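Side-chain contacts in hypothetical protein EF_2215 (Enterococcus faecalis, PDB 2NN5), which is of unknown function but belongs to the AHA1 family, related to the C-terminal domain of activators of the Hsp90 ATPase, and binds magnesium ions: residues Thr40-Ser45 / Gly144-Leu149; Lys115-Ala118 / Thr122-Val125; Lys99-Thr104 / Ile110-Lys115. All blocks are in the same frame, centred on the assembly; numbering follows the deposited sequence. Where two conformers were deposited one is given.

Contact 1: Thr40-Ser45 / Gly144-Leu149; sequences TERAIS and GWSIVL
Arg42 reaches from strand 35-44 to helix 138-157, where it makes the one direct hydrogen bond across the contact, and its flat head also packs on Leu149. Its NH1 donates to the helix carbonyl Ser146 O at 3.1 Å; the oxygen lies near the guanidinium plane, and the nitrogen approaches a lone pair in the carbonyl plane. A water bridges beside this bond, accepting from Arg42 NH1 at 2.9 Å and lying 2.8 Å from Ser146 OG, which is also hydrogen-bonded to Tyr175 on helix 168-182. The other terminal nitrogen turns back to its own strand: Arg42 NH2 gives one hydrogen to Thr40 OG1, almost exactly in plane, and one to Glu41 O, which it meets from above the carbonyl plane, both at 2.9 Å. A bend at chi2 (-68°) folds the arginine chain toward the helix, and bonds from both terminal nitrogens fix the rotation of its flat head. Thr40 OG1 is gripped a second time by Asp27. Arg42 NE adds a weak bond to Asn150 OD1. The buried guanidinium is thus held by neutral oxygens and a water, which probably help to offset its charge.

The van der Waals contacts come mainly from Leu149. Its CB sits over one face of the guanidinium, 3.7 Å from Arg42 NE, the two side chains crossing at about a right angle. Leu149 CD1 lies 3.8 Å from Thr40 CG2, the side chains sliding past each other in opposite directions.

Strand and helix segments run nearly parallel, their axes 10.1 Å apart at an angle of 6°. The contact joins the long helix 138-157 to the antiparallel sheet, consistent with the helix-grip (SRPBCC) fold.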
loop_
_atom_site.group_PDB
_atom_site.type_symbol
_atom_site.label_atom_id
_atom_site.label_comp_id
_atom_site.label_asym_id
_atom_site.label_seq_id
_atom_site.Cartn_x
_atom_site.Cartn_y
_atom_site.Cartn_z
ATOM N N THR A 40 -0.223 2.741 -8.005
ATOM C CA THR A 40 0.904 1.884 -8.410
ATOM C C THR A 40 0.404 0.446 -8.535
ATOM O O THR A 40 -0.758 0.176 -8.285
ATOM C CB THR A 40 2.041 2.002 -7.411
ATOM O OG1 THR A 40 3.202 1.340 -7.909
ATOM C CG2 THR A 40 1.676 1.430 -6.053
ATOM N N GLU A 41 1.287 -0.426 -8.980
ATOM C CA GLU A 41 0.902 -1.820 -9.189
ATOM C C GLU A 41 1.977 -2.736 -8.674
ATOM O O GLU A 41 3.168 -2.416 -8.788
ATOM C CB GLU A 41 0.760 -2.096 -10.722
ATOM C CG GLU A 41 -0.116 -1.169 -11.449
ATOM C CD GLU A 41 -0.230 -1.513 -12.929
ATOM O OE1 GLU A 41 0.600 -2.323 -13.476
ATOM O OE2 GLU A 41 -1.167 -0.948 -13.555
ATOM N N ARG A 42 1.556 -3.910 -8.191
ATOM C CA ARG A 42 2.534 -4.968 -7.876
ATOM C C ARG A 42 2.084 -6.239 -8.590
ATOM O O ARG A 42 0.983 -6.712 -8.366
ATOM C CB ARG A 42 2.672 -5.234 -6.358
ATOM C CG ARG A 42 3.155 -4.077 -5.547
ATOM C CD ARG A 42 4.605 -3.736 -5.863
ATOM N NE ARG A 42 5.091 -2.598 -5.087
ATOM C CZ ARG A 42 4.877 -1.322 -5.423
ATOM N NH1 ARG A 42 5.432 -0.358 -4.665
ATOM N NH2 ARG A 42 4.084 -1.015 -6.477
ATOM N N ALA A 43 2.961 -6.787 -9.430
ATOM C CA ALA A 43 2.735 -8.097 -10.058
ATOM C C ALA A 43 3.212 -9.118 -9.021
ATOM O O ALA A 43 4.391 -9.149 -8.680
ATOM C CB ALA A 43 3.538 -8.280 -11.336
ATOM N N ILE A 44 2.290 -9.943 -8.527
ATOM C CA ILE A 44 2.601 -10.931 -7.484
ATOM C C ILE A 44 2.241 -12.322 -7.995
ATOM O O ILE A 44 1.128 -12.516 -8.477
ATOM C CB ILE A 44 1.812 -10.625 -6.182
ATOM C CG1 ILE A 44 2.104 -9.177 -5.709
ATOM C CG2 ILE A 44 2.224 -11.607 -5.113
ATOM C CD1 ILE A 44 1.298 -8.712 -4.512
ATOM N N SER A 45 3.174 -13.272 -7.889
ATOM C CA SER A 45 2.936 -14.633 -8.418
ATOM C C SER A 45 2.163 -15.489 -7.413
ATOM O O SER A 45 2.643 -16.528 -6.915
ATOM C CB SER A 45 4.235 -15.322 -8.773
ATOM O OG SER A 45 5.067 -15.319 -7.643
ATOM N N GLY A 144 6.220 5.491 2.057
ATOM C CA GLY A 144 5.935 4.383 2.987
ATOM C C GLY A 144 5.110 3.279 2.331
ATOM O O GLY A 144 5.387 2.095 2.501
ATOM N N TRP A 145 4.069 3.665 1.576
ATOM C CA TRP A 145 3.278 2.661 0.878
ATOM C C TRP A 145 4.088 1.904 -0.164
ATOM O O TRP A 145 3.939 0.681 -0.289
ATOM C CB TRP A 145 2.052 3.305 0.200
ATOM C CG TRP A 145 0.970 3.530 1.231
ATOM C CD1 TRP A 145 0.497 4.716 1.728
ATOM C CD2 TRP A 145 0.286 2.480 1.953
ATOM N NE1 TRP A 145 -0.462 4.468 2.703
ATOM C CE2 TRP A 145 -0.616 3.109 2.852
ATOM C CE3 TRP A 145 0.271 1.072 1.851
ATOM C CZ2 TRP A 145 -1.464 2.368 3.691
ATOM C CZ3 TRP A 145 -0.557 0.341 2.713
ATOM C CH2 TRP A 145 -1.415 0.988 3.592
ATOM N N SER A 146 4.947 2.598 -0.908
ATOM C CA SER A 146 5.739 1.901 -1.920
ATOM C C SER A 146 6.607 0.824 -1.263
ATOM O O SER A 146 6.730 -0.303 -1.803
ATOM C CB SER A 146 6.576 2.922 -2.691
ATOM O OG SER A 146 5.696 3.750 -3.432
ATOM N N ILE A 147 7.162 1.151 -0.079
ATOM C CA ILE A 147 8.045 0.233 0.647
ATOM C C ILE A 147 7.246 -0.959 1.175
ATOM O O ILE A 147 7.679 -2.128 1.031
ATOM C CB ILE A 147 8.837 0.978 1.774
ATOM C CG1 ILE A 147 9.768 2.025 1.129
ATOM C CG2 ILE A 147 9.566 -0.022 2.674
ATOM C CD1 ILE A 147 10.297 3.130 2.072
ATOM N N VAL A 148 6.106 -0.691 1.841
ATOM C CA VAL A 148 5.410 -1.851 2.398
ATOM C C VAL A 148 4.758 -2.700 1.310
ATOM O O VAL A 148 4.624 -3.921 1.505
ATOM C CB VAL A 148 4.379 -1.497 3.549
ATOM C CG1 VAL A 148 5.070 -0.823 4.699
ATOM C CG2 VAL A 148 3.255 -0.653 2.996
ATOM N N LEU A 149 4.345 -2.095 0.193
ATOM C CA LEU A 149 3.826 -2.915 -0.930
ATOM C C LEU A 149 4.911 -3.798 -1.522
ATOM O O LEU A 149 4.611 -4.914 -1.981
ATOM C CB LEU A 149 3.165 -2.042 -2.036
ATOM C CG LEU A 149 1.912 -1.303 -1.582
ATOM C CD1 LEU A 149 1.577 -0.231 -2.591
ATOM C CD2 LEU A 149 0.753 -2.276 -1.345
HETATM O O HOH W 1 5.780 2.269 -5.778
#

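Contact 2: Lys115-Ala118 / Thr122-Val125; sequences KEQA and TLLV
Lys115 and Val125 meet on the sheet face that also carries Leu123, with the lysine chain laid obliquely over the valine. Its CG is anti to the carbonyl carbon (chi1 -67°) and the rest is extended, which carries the methylenes past the hydrogen-bonded partner Leu123 to the next residue on that face: Lys115 CE lies 3.8 Å from Val125 CG2, and CD packs on the same methyl. CD and CE make the closest contacts, and NZ ends beside that methyl too.

Gln117 comes over Leu123 from the other end. A bend at chi2 (-68°) folds its amide back over the strand pair, so that Gln117 NE2 stands 3.5 Å from Leu123 CB and CG packs beside Leu123 N. The same NE2 makes a weak bond to Lys115 O, 3.4 Å away, a carbonyl already engaged by Leu123 N at 2.8 Å. Lys115 N returns the pairing to Leu123 O at 2.9 Å.

On the opposite face Thr122 pairs with Glu116 without direct backbone bonds. Its CG2 comes to 3.6 Å from Lys115 O, while OG1 is hydrogen-bonded to Ala46 O and the side chain touches Pro48 and Ile51 of helix 48-56. Beyond the paired residues, Gln117 and Ala118 both face Gln121 in a classic beta bulge, close to the turn of hairpin 108-116/121-130.

Two-way backbone bonding sets the register, whereas the lysine methylenes and the folded glutamine amide lie along Val125 and Leu123, partly covering them, on a face where Lys115 and Gln117 themselves remain exposed.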
loop_
_atom_site.group_PDB
_atom_site.type_symbol
_atom_site.label_atom_id
_atom_site.label_comp_id
_atom_site.label_asym_id
_atom_site.label_seq_id
_atom_site.Cartn_x
_atom_site.Cartn_y
_atom_site.Cartn_z
ATOM N N LYS A 115 -6.491 -7.725 -9.450
ATOM C CA LYS A 115 -6.813 -8.056 -10.839
ATOM C C LYS A 115 -6.114 -9.374 -11.221
ATOM O O LYS A 115 -4.900 -9.467 -11.221
ATOM C CB LYS A 115 -6.377 -6.893 -11.751
ATOM C CG LYS A 115 -7.176 -5.587 -11.538
ATOM C CD LYS A 115 -6.732 -4.505 -12.543
ATOM C CE LYS A 115 -7.384 -3.138 -12.268
ATOM N NZ LYS A 115 -6.901 -2.011 -13.146
ATOM N N GLU A 116 -6.885 -10.406 -11.561
ATOM C CA GLU A 116 -6.283 -11.701 -11.949
ATOM C C GLU A 116 -5.586 -11.546 -13.288
ATOM O O GLU A 116 -6.201 -11.011 -14.264
ATOM C CB GLU A 116 -7.375 -12.794 -12.007
ATOM C CG GLU A 116 -6.787 -14.173 -12.265
ATOM C CD GLU A 116 -7.722 -15.302 -11.879
ATOM O OE1 GLU A 116 -8.483 -15.161 -10.867
ATOM O OE2 GLU A 116 -7.646 -16.360 -12.566
ATOM N N GLN A 117 -4.323 -11.996 -13.380
ATOM C CA GLN A 117 -3.613 -11.967 -14.662
ATOM C C GLN A 117 -3.618 -13.379 -15.220
ATOM O O GLN A 117 -3.694 -13.550 -16.430
ATOM C CB GLN A 117 -2.181 -11.489 -14.513
ATOM C CG GLN A 117 -2.121 -10.137 -13.827
ATOM C CD GLN A 117 -2.687 -8.977 -14.664
ATOM O OE1 GLN A 117 -2.034 -8.465 -15.606
ATOM N NE2 GLN A 117 -3.878 -8.519 -14.288
ATOM N N ALA A 118 -3.508 -14.358 -14.325
ATOM C CA ALA A 118 -3.474 -15.821 -14.631
ATOM C C ALA A 118 -3.856 -16.545 -13.338
ATOM O O ALA A 118 -4.011 -15.901 -12.301
ATOM C CB ALA A 118 -2.096 -16.218 -15.111
ATOM N N THR A 122 -1.340 -12.317 -10.002
ATOM C CA THR A 122 -2.262 -11.234 -9.739
ATOM C C THR A 122 -1.552 -9.916 -9.962
ATOM O O THR A 122 -0.366 -9.798 -9.687
ATOM C CB THR A 122 -2.696 -11.281 -8.280
ATOM O OG1 THR A 122 -3.402 -12.498 -8.053
ATOM C CG2 THR A 122 -3.589 -10.067 -7.886
ATOM N N LEU A 123 -2.284 -8.923 -10.461
ATOM C CA LEU A 123 -1.806 -7.555 -10.447
ATOM C C LEU A 123 -2.576 -6.854 -9.359
ATOM O O LEU A 123 -3.787 -6.644 -9.468
ATOM C CB LEU A 123 -2.051 -6.889 -11.795
ATOM C CG LEU A 123 -1.412 -5.508 -11.963
ATOM C CD1 LEU A 123 0.099 -5.679 -12.005
ATOM C CD2 LEU A 123 -1.908 -4.915 -13.271
ATOM N N LEU A 124 -1.858 -6.509 -8.296
ATOM C CA LEU A 124 -2.477 -5.758 -7.201
ATOM C C LEU A 124 -2.327 -4.297 -7.587
ATOM O O LEU A 124 -1.198 -3.819 -7.716
ATOM C CB LEU A 124 -1.763 -6.078 -5.870
ATOM C CG LEU A 124 -2.194 -5.245 -4.644
ATOM C CD1 LEU A 124 -3.666 -5.412 -4.298
ATOM C CD2 LEU A 124 -1.396 -5.689 -3.406
ATOM N N VAL A 125 -3.459 -3.614 -7.803
ATOM C CA VAL A 125 -3.460 -2.211 -8.185
ATOM C C VAL A 125 -3.809 -1.434 -6.912
ATOM O O VAL A 125 -4.893 -1.592 -6.320
ATOM C CB VAL A 125 -4.418 -1.911 -9.350
ATOM C CG1 VAL A 125 -4.313 -0.402 -9.720
ATOM C CG2 VAL A 125 -4.005 -2.726 -10.528
#

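Contact 3: Lys99-Thr104 / Ile110-Lys115; sequences KYLGVT and IYFDLK
The antiparallel hairpin of strands 100-105 and 108-116 lies in the middle of the sheet, and its outer face is marked by Tyr100 and Tyr111. Tyr111 OH lies over one face of the Tyr100 ring, 3.2 Å from Tyr100 CG and offset toward the rim. The two planes are near parallel (24°) but slid apart, with centroids 5.9 Å from each other, so the rings barely overlap. With CG anti to the backbone N (chi1 -169°), the Tyr111 ring leans across to the neighbouring strand, where Tyr111 CD1 is 3.7 Å from Gly102 CA.

Leu101 with Phe112 and Val103 with Ile110 are the hydrogen-bonded pairs, as in the Phe112 N to Leu101 O bond of 2.8 Å. These four residues point to the concave side of the helix-grip sheet, where Leu101 and Phe112 meet helix 48-56 and the Phe112 ring stands edge-to-face with Phe126. Here Val103 CB touches Ile110 CG1 at 3.7 Å, and Leu101 O approaches the edge of the Phe112 ring. At the open end Lys99 O accepts from Leu114 N at 2.9 Å, and a water lies within hydrogen-bonding distance of both Lys99 O and Asp113 OD1, 2.6 Å from the latter.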
loop_
_atom_site.group_PDB
_atom_site.type_symbol
_atom_site.label_atom_id
_atom_site.label_comp_id
_atom_site.label_asym_id
_atom_site.label_seq_id
_atom_site.Cartn_x
_atom_site.Cartn_y
_atom_site.Cartn_z
ATOM N N LYS A 99 -11.646 -9.380 -4.161
ATOM C CA LYS A 99 -11.733 -8.496 -5.312
ATOM C C LYS A 99 -11.174 -7.097 -4.984
ATOM O O LYS A 99 -10.284 -6.606 -5.664
ATOM C CB LYS A 99 -13.208 -8.376 -5.760
ATOM C CG LYS A 99 -13.886 -9.668 -6.344
ATOM C CD LYS A 99 -15.341 -9.390 -6.781
ATOM C CE LYS A 99 -16.488 -9.803 -5.777
ATOM N NZ LYS A 99 -16.347 -10.927 -4.725
ATOM N N TYR A 100 -11.762 -6.441 -3.982
ATOM C CA TYR A 100 -11.289 -5.079 -3.658
ATOM C C TYR A 100 -11.570 -4.681 -2.233
ATOM O O TYR A 100 -12.439 -5.264 -1.577
ATOM C CB TYR A 100 -11.812 -4.000 -4.604
ATOM C CG TYR A 100 -13.300 -3.956 -4.726
ATOM C CD1 TYR A 100 -13.956 -4.498 -5.857
ATOM C CD2 TYR A 100 -14.080 -3.344 -3.755
ATOM C CE1 TYR A 100 -15.386 -4.427 -5.983
ATOM C CE2 TYR A 100 -15.488 -3.263 -3.877
ATOM C CZ TYR A 100 -16.133 -3.805 -4.979
ATOM O OH TYR A 100 -17.524 -3.725 -5.029
ATOM N N LEU A 101 -10.800 -3.689 -1.777
ATOM C CA LEU A 101 -10.869 -3.213 -0.399
ATOM C C LEU A 101 -10.501 -1.751 -0.387
ATOM O O LEU A 101 -9.419 -1.394 -0.851
ATOM C CB LEU A 101 -9.852 -3.976 0.487
ATOM C CG LEU A 101 -9.870 -3.613 1.957
ATOM C CD1 LEU A 101 -11.217 -4.004 2.661
ATOM C CD2 LEU A 101 -8.701 -4.297 2.678
ATOM N N GLY A 102 -11.401 -0.910 0.131
ATOM C CA GLY A 102 -11.075 0.488 0.334
ATOM C C GLY A 102 -11.071 0.769 1.823
ATOM O O GLY A 102 -11.931 0.293 2.550
ATOM N N VAL A 103 -10.091 1.535 2.272
ATOM C CA VAL A 103 -9.862 1.782 3.723
ATOM C C VAL A 103 -9.550 3.241 3.975
ATOM O O VAL A 103 -8.839 3.863 3.189
ATOM C CB VAL A 103 -8.664 0.900 4.269
ATOM C CG1 VAL A 103 -8.674 0.911 5.783
ATOM C CG2 VAL A 103 -8.733 -0.530 3.774
ATOM N N THR A 104 -10.129 3.767 5.037
ATOM C CA THR A 104 -9.773 5.137 5.386
ATOM C C THR A 104 -8.320 5.171 5.845
ATOM O O THR A 104 -7.775 4.274 6.459
ATOM C CB THR A 104 -10.829 5.877 6.256
ATOM O OG1 THR A 104 -10.298 6.491 7.431
ATOM C CG2 THR A 104 -12.085 5.082 6.452
ATOM N N ILE A 110 -7.128 4.653 0.979
ATOM C CA ILE A 110 -6.316 3.696 0.188
ATOM C C ILE A 110 -7.248 2.652 -0.394
ATOM O O ILE A 110 -8.321 2.320 0.196
ATOM C CB ILE A 110 -5.257 3.011 1.057
ATOM C CG1 ILE A 110 -5.899 2.248 2.226
ATOM C CG2 ILE A 110 -4.188 4.065 1.531
ATOM C CD1 ILE A 110 -4.811 1.611 3.149
ATOM N N TYR A 111 -6.867 2.108 -1.550
ATOM C CA TYR A 111 -7.757 1.178 -2.292
ATOM C C TYR A 111 -6.901 0.100 -2.925
ATOM O O TYR A 111 -5.910 0.414 -3.603
ATOM C CB TYR A 111 -8.575 1.959 -3.329
ATOM C CG TYR A 111 -9.684 1.171 -3.936
ATOM C CD1 TYR A 111 -10.903 1.092 -3.271
ATOM C CD2 TYR A 111 -9.534 0.551 -5.173
ATOM C CE1 TYR A 111 -11.977 0.351 -3.843
ATOM C CE2 TYR A 111 -10.575 -0.145 -5.750
ATOM C CZ TYR A 111 -11.781 -0.263 -5.076
ATOM O OH TYR A 111 -12.797 -0.947 -5.745
ATOM N N PHE A 112 -7.279 -1.161 -2.662
ATOM C CA PHE A 112 -6.600 -2.346 -3.207
ATOM C C PHE A 112 -7.559 -3.006 -4.192
ATOM O O PHE A 112 -8.671 -3.347 -3.837
ATOM C CB PHE A 112 -6.257 -3.336 -2.091
ATOM C CG PHE A 112 -5.407 -2.740 -0.998
ATOM C CD1 PHE A 112 -3.995 -2.874 -1.013
ATOM C CD2 PHE A 112 -5.998 -2.052 0.088
ATOM C CE1 PHE A 112 -3.217 -2.322 0.032
ATOM C CE2 PHE A 112 -5.193 -1.463 1.110
ATOM C CZ PHE A 112 -3.802 -1.609 1.059
ATOM N N ASP A 113 -7.090 -3.220 -5.409
ATOM C CA ASP A 113 -7.873 -3.871 -6.465
ATOM C C ASP A 113 -7.083 -5.078 -6.968
ATOM O O ASP A 113 -5.958 -4.941 -7.476
ATOM C CB ASP A 113 -8.024 -2.851 -7.595
ATOM C CG ASP A 113 -9.054 -3.229 -8.594
ATOM O OD1 ASP A 113 -9.652 -4.313 -8.471
ATOM O OD2 ASP A 113 -9.298 -2.364 -9.492
ATOM N N LEU A 114 -7.639 -6.262 -6.744
ATOM C CA LEU A 114 -6.928 -7.489 -7.076
ATOM C C LEU A 114 -7.362 -7.922 -8.481
ATOM O O LEU A 114 -8.459 -8.385 -8.646
ATOM C CB LEU A 114 -7.250 -8.567 -6.018
ATOM C CG LEU A 114 -6.616 -8.387 -4.625
ATOM C CD1 LEU A 114 -7.186 -7.209 -3.796
ATOM C CD2 LEU A 114 -6.721 -9.682 -3.789
ATOM N N LYS A 115 -6.491 -7.725 -9.450
ATOM C CA LYS A 115 -6.813 -8.056 -10.839
ATOM C C LYS A 115 -6.114 -9.374 -11.221
ATOM O O LYS A 115 -4.900 -9.467 -11.221
ATOM C CB LYS A 115 -6.377 -6.893 -11.751
ATOM C CG LYS A 115 -7.176 -5.587 -11.538
ATOM C CD LYS A 115 -6.732 -4.505 -12.543
ATOM C CE LYS A 115 -7.384 -3.138 -12.268
ATOM N NZ LYS A 115 -6.901 -2.011 -13.146
HETATM O O HOH W 2 -11.040 -6.555 -8.476
#

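From the N terminus, strand 35-44 supplies the first half of contact 1, whose loop closes only at helix 138-157, 99 residues on. Contacts 2 and 3 both nest within that loop. Contact 3 closes first, across the short turn between strands 100-105 and 108-116; contact 2 then closes the next hairpin, to strand 121-130. The two share Lys115, and strand 108-116 serves both. Strand 121-130 pairs in turn with strand 35-44, through Arg42 N to Leu124 O and Ile44 N to Thr122 O, making four consecutive strands of one sheet. Helix 138-157 then packs on this sheet, Trp145 reaching Ile110 and Phe112 of contact 3.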